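Local coordinates for protein alcohol dehydrogenase, zinc-containing (Thermotoga maritima, PDB 1VJ0) that probably acts as a zinc-dependent oxidoreductase of the medium-chain alcohol dehydrogenase family, binding two zinc ions in each subunit, at residues Met175-Phe187 with Pro206-Leu218. Residues are numbered along the deposited sequence; the frame is centred on the assembly and turned at random.
Sequences MAMCSGATAYHAF and PLGLFGVVIARSL
F210 is a knob of helix 206-217 set among M175, A176, S179 and G180. Its ring lies over the CA of G180, a CH-pi contact 3.9 Å from G180 CA to the F210 ring centroid. The far rim of the ring, at CZ, meets A176 CB. M175 adds a Met-aromatic contact: its SD sits in the ring plane at the edge, 5.3 Å from the F210 centroid. CG of M175 is anti to the backbone N (chi1 153°), and the chain runs along the CE1 side of the ring. With an alanine at F210, the surface of G180 and A176 would probably lose its cover and the M175 sulfur its aromatic partner. The packing stays tight at A183, whose CB is a knob among L207, F210, G211 and I214. I214 returns the fit, sitting among G180, A183, Y184 and F187, with its CD1 3.7 Å from A183 CB. The axes approach to 8.1 Å and cross at -61°. Helix 206-217 follows strand 198-202, the first strand of the Rossmann-type parallel sheet, consistent with nucleotide binding in this family. It carries G208 of a probable GxGxxG motif. Helix 170-188 carries C178, which binds zinc with C55, H77 and E78. Further along, the F187 ring takes CG2 of I214 over one face, 4.1 Å from I214 CG2 to the ring centroid. F187 CE2 also reaches A215 CB at 3.6 Å. The solvent side is at S179, T182, P206 and L207, all partly exposed. Its tight point is L207, whose CD1 comes within 3.4 Å of S179 O. The loose point is T182, whose CG2 only grazes L207 CD1 at 4.1 Å.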
loop_
_atom_site.group_PDB
_atom_site.type_symbol
_atom_site.label_atom_id
_atom_site.label_comp_id
_atom_site.label_asym_id
_atom_site.label_seq_id
_atom_site.Cartn_x
_atom_site.Cartn_y
_atom_site.Cartn_z
ATOM N N MET A 175 -3.831 -22.237 -21.197
ATOM C CA MET A 175 -4.408 -20.953 -21.635
ATOM C C MET A 175 -4.247 -19.835 -20.586
ATOM O O MET A 175 -3.954 -18.685 -20.916
ATOM C CB MET A 175 -5.873 -21.167 -21.991
ATOM C CG MET A 175 -6.687 -19.915 -21.824
ATOM S SD MET A 175 -8.382 -20.221 -22.144
ATOM C CE MET A 175 -8.869 -21.316 -20.827
ATOM N N ALA A 176 -4.402 -20.187 -19.319
ATOM C CA ALA A 176 -4.396 -19.242 -18.215
ATOM C C ALA A 176 -3.067 -18.531 -18.060
ATOM O O ALA A 176 -2.993 -17.420 -17.522
ATOM C CB ALA A 176 -4.666 -19.983 -16.915
ATOM N N MET A 177 -2.025 -19.197 -18.511
ATOM C CA MET A 177 -0.648 -18.774 -18.273
ATOM C C MET A 177 -0.405 -17.430 -18.915
ATOM O O MET A 177 0.406 -16.640 -18.428
ATOM C CB MET A 177 0.317 -19.754 -18.937
ATOM C CG MET A 177 0.285 -21.138 -18.411
ATOM S SD MET A 177 1.045 -21.121 -16.800
ATOM C CE MET A 177 -0.347 -20.642 -15.711
ATOM N N CYS A 178 -1.063 -17.200 -20.038
ATOM C CA CYS A 178 -0.847 -15.966 -20.725
ATOM C C CYS A 178 -1.930 -14.950 -20.354
ATOM O O CYS A 178 -1.681 -14.090 -19.459
ATOM C CB CYS A 178 -0.842 -16.209 -22.221
ATOM S SG CYS A 178 -0.620 -14.673 -23.053
ATOM N N SER A 179 -3.109 -15.075 -20.997
ATOM C CA SER A 179 -4.154 -14.088 -20.809
ATOM C C SER A 179 -4.541 -13.977 -19.328
ATOM O O SER A 179 -4.711 -12.904 -18.815
ATOM C CB SER A 179 -5.374 -14.480 -21.657
ATOM O OG SER A 179 -5.720 -15.848 -21.419
ATOM N N GLY A 180 -4.621 -15.091 -18.629
ATOM C CA GLY A 180 -5.016 -15.077 -17.233
ATOM C C GLY A 180 -4.067 -14.407 -16.269
ATOM O O GLY A 180 -4.511 -13.668 -15.375
ATOM N N ALA A 181 -2.771 -14.598 -16.441
ATOM C CA ALA A 181 -1.823 -13.932 -15.559
ATOM C C ALA A 181 -1.684 -12.433 -15.828
ATOM O O ALA A 181 -1.459 -11.629 -14.908
ATOM C CB ALA A 181 -0.490 -14.640 -15.599
ATOM N N THR A 182 -1.870 -12.028 -17.090
ATOM C CA THR A 182 -1.885 -10.624 -17.391
ATOM C C THR A 182 -3.139 -9.977 -16.776
ATOM O O THR A 182 -3.046 -8.919 -16.136
ATOM C CB THR A 182 -1.769 -10.425 -18.917
ATOM O OG1 THR A 182 -0.498 -10.879 -19.338
ATOM C CG2 THR A 182 -1.824 -8.955 -19.276
ATOM N N ALA A 183 -4.306 -10.614 -16.918
ATOM C CA ALA A 183 -5.506 -10.120 -16.243
ATOM C C ALA A 183 -5.304 -10.075 -14.701
ATOM O O ALA A 183 -5.659 -9.110 -14.043
ATOM C CB ALA A 183 -6.743 -10.989 -16.624
ATOM N N TYR A 184 -4.705 -11.117 -14.126
ATOM C CA TYR A 184 -4.402 -11.087 -12.705
ATOM C C TYR A 184 -3.535 -9.885 -12.343
ATOM O O TYR A 184 -3.836 -9.143 -11.387
ATOM C CB TYR A 184 -3.857 -12.441 -12.135
ATOM C CG TYR A 184 -3.750 -12.232 -10.664
ATOM C CD1 TYR A 184 -4.875 -12.268 -9.875
ATOM C CD2 TYR A 184 -2.558 -11.828 -10.095
ATOM C CE1 TYR A 184 -4.823 -11.926 -8.542
ATOM C CE2 TYR A 184 -2.490 -11.500 -8.745
ATOM C CZ TYR A 184 -3.619 -11.541 -7.990
ATOM O OH TYR A 184 -3.535 -11.175 -6.671
ATOM N N HIS A 185 -2.447 -9.679 -13.067
ATOM C CA HIS A 185 -1.563 -8.556 -12.848
ATOM C C HIS A 185 -2.406 -7.267 -12.765
ATOM O O HIS A 185 -2.225 -6.387 -11.896
ATOM C CB HIS A 185 -0.530 -8.509 -14.013
ATOM C CG HIS A 185 0.485 -7.411 -13.917
ATOM N ND1 HIS A 185 1.547 -7.306 -14.800
ATOM C CD2 HIS A 185 0.658 -6.429 -13.011
ATOM C CE1 HIS A 185 2.283 -6.257 -14.471
ATOM N NE2 HIS A 185 1.775 -5.713 -13.373
ATOM N N ALA A 186 -3.339 -7.136 -13.688
ATOM C CA ALA A 186 -4.131 -5.925 -13.768
ATOM C C ALA A 186 -4.941 -5.641 -12.548
ATOM O O ALA A 186 -5.097 -4.489 -12.153
ATOM C CB ALA A 186 -5.066 -6.023 -14.933
ATOM N N PHE A 187 -5.526 -6.694 -11.992
ATOM C CA PHE A 187 -6.304 -6.628 -10.756
ATOM C C PHE A 187 -5.435 -6.473 -9.532
ATOM O O PHE A 187 -5.805 -5.730 -8.595
ATOM C CB PHE A 187 -7.206 -7.855 -10.656
ATOM C CG PHE A 187 -8.442 -7.757 -11.515
ATOM C CD1 PHE A 187 -8.423 -8.157 -12.840
ATOM C CD2 PHE A 187 -9.652 -7.285 -10.972
ATOM C CE1 PHE A 187 -9.573 -8.042 -13.643
ATOM C CE2 PHE A 187 -10.798 -7.189 -11.737
ATOM C CZ PHE A 187 -10.740 -7.552 -13.126
ATOM N N PRO A 206 -10.187 -13.764 -24.376
ATOM C CA PRO A 206 -9.704 -14.495 -23.169
ATOM C C PRO A 206 -9.238 -13.602 -22.031
ATOM O O PRO A 206 -9.508 -13.888 -20.844
ATOM C CB PRO A 206 -8.539 -15.326 -23.708
ATOM C CG PRO A 206 -8.970 -15.628 -25.102
ATOM C CD PRO A 206 -9.648 -14.329 -25.623
ATOM N N LEU A 207 -8.536 -12.530 -22.360
ATOM C CA LEU A 207 -8.103 -11.577 -21.335
ATOM C C LEU A 207 -9.271 -11.008 -20.544
ATOM O O LEU A 207 -9.325 -11.084 -19.274
ATOM C CB LEU A 207 -7.284 -10.463 -21.982
ATOM C CG LEU A 207 -6.732 -9.361 -21.044
ATOM C CD1 LEU A 207 -5.728 -9.934 -20.098
ATOM C CD2 LEU A 207 -6.093 -8.274 -21.838
ATOM N N GLY A 208 -10.234 -10.420 -21.264
ATOM C CA GLY A 208 -11.406 -9.841 -20.599
ATOM C C GLY A 208 -12.231 -10.883 -19.847
ATOM O O GLY A 208 -12.734 -10.635 -18.724
ATOM N N LEU A 209 -12.344 -12.063 -20.434
ATOM C CA LEU A 209 -13.090 -13.164 -19.797
ATOM C C LEU A 209 -12.441 -13.741 -18.527
ATOM O O LEU A 209 -13.131 -13.968 -17.514
ATOM C CB LEU A 209 -13.388 -14.235 -20.814
ATOM C CG LEU A 209 -14.308 -13.832 -21.981
ATOM C CD1 LEU A 209 -14.227 -14.884 -23.048
ATOM C CD2 LEU A 209 -15.750 -13.652 -21.514
ATOM N N PHE A 210 -11.135 -13.912 -18.522
ATOM C CA PHE A 210 -10.435 -14.215 -17.266
ATOM C C PHE A 210 -10.650 -13.105 -16.244
ATOM O O PHE A 210 -10.836 -13.402 -15.071
ATOM C CB PHE A 210 -8.917 -14.449 -17.489
ATOM C CG PHE A 210 -8.551 -15.868 -17.660
ATOM C CD1 PHE A 210 -8.619 -16.481 -18.906
ATOM C CD2 PHE A 210 -8.120 -16.611 -16.563
ATOM C CE1 PHE A 210 -8.274 -17.811 -19.045
ATOM C CE2 PHE A 210 -7.754 -17.909 -16.713
ATOM C CZ PHE A 210 -7.860 -18.528 -17.939
ATOM N N GLY A 211 -10.650 -11.846 -16.703
ATOM C CA GLY A 211 -10.968 -10.666 -15.867
ATOM C C GLY A 211 -12.278 -10.848 -15.111
ATOM O O GLY A 211 -12.370 -10.506 -13.931
ATOM N N VAL A 212 -13.299 -11.381 -15.799
ATOM C CA VAL A 212 -14.615 -11.635 -15.173
ATOM C C VAL A 212 -14.477 -12.577 -13.974
ATOM O O VAL A 212 -14.926 -12.259 -12.855
ATOM C CB VAL A 212 -15.651 -12.216 -16.192
ATOM C CG1 VAL A 212 -16.957 -12.639 -15.492
ATOM C CG2 VAL A 212 -15.968 -11.147 -17.293
ATOM N N VAL A 213 -13.831 -13.716 -14.183
ATOM C CA VAL A 213 -13.633 -14.705 -13.134
ATOM C C VAL A 213 -12.737 -14.188 -11.996
ATOM O O VAL A 213 -13.024 -14.429 -10.811
ATOM C CB VAL A 213 -13.101 -16.016 -13.756
ATOM C CG1 VAL A 213 -12.686 -17.037 -12.708
ATOM C CG2 VAL A 213 -14.136 -16.592 -14.702
ATOM N N ILE A 214 -11.697 -13.418 -12.328
ATOM C CA ILE A 214 -10.806 -12.878 -11.323
ATOM C C ILE A 214 -11.580 -11.855 -10.537
ATOM O O ILE A 214 -11.522 -11.889 -9.313
ATOM C CB ILE A 214 -9.553 -12.290 -11.935
ATOM C CG1 ILE A 214 -8.683 -13.413 -12.537
ATOM C CG2 ILE A 214 -8.750 -11.430 -10.960
ATOM C CD1 ILE A 214 -7.726 -12.875 -13.643
ATOM N N ALA A 215 -12.312 -10.979 -11.213
ATOM C CA ALA A 215 -13.104 -9.954 -10.491
ATOM C C ALA A 215 -14.054 -10.595 -9.497
ATOM O O ALA A 215 -14.139 -10.188 -8.347
ATOM C CB ALA A 215 -13.888 -9.058 -11.464
ATOM N N ARG A 216 -14.766 -11.622 -9.961
ATOM C CA ARG A 216 -15.696 -12.371 -9.110
ATOM C C ARG A 216 -14.939 -13.012 -7.925
ATOM O O ARG A 216 -15.361 -12.907 -6.795
ATOM C CB ARG A 216 -16.405 -13.458 -9.914
ATOM C CG ARG A 216 -17.640 -13.037 -10.659
ATOM C CD ARG A 216 -18.976 -13.123 -9.826
ATOM N NE ARG A 216 -19.197 -11.891 -9.062
ATOM C CZ ARG A 216 -19.966 -10.867 -9.422
ATOM N NH1 ARG A 216 -20.632 -10.888 -10.562
ATOM N NH2 ARG A 216 -20.068 -9.804 -8.627
ATOM N N SER A 217 -13.803 -13.640 -8.200
ATOM C CA SER A 217 -13.053 -14.349 -7.184
ATOM C C SER A 217 -12.465 -13.480 -6.080
ATOM O O SER A 217 -12.346 -13.939 -4.953
ATOM C CB SER A 217 -11.941 -15.165 -7.843
ATOM O OG SER A 217 -12.513 -16.082 -8.749
ATOM N N LEU A 218 -12.148 -12.237 -6.414
ATOM C CA LEU A 218 -11.600 -11.256 -5.457
ATOM C C LEU A 218 -12.707 -10.507 -4.704
ATOM O O LEU A 218 -12.433 -9.746 -3.790
ATOM C CB LEU A 218 -10.706 -10.269 -6.188
ATOM C CG LEU A 218 -9.476 -10.891 -6.862
ATOM C CD1 LEU A 218 -8.646 -9.858 -7.572
ATOM C CD2 LEU A 218 -8.633 -11.662 -5.854
#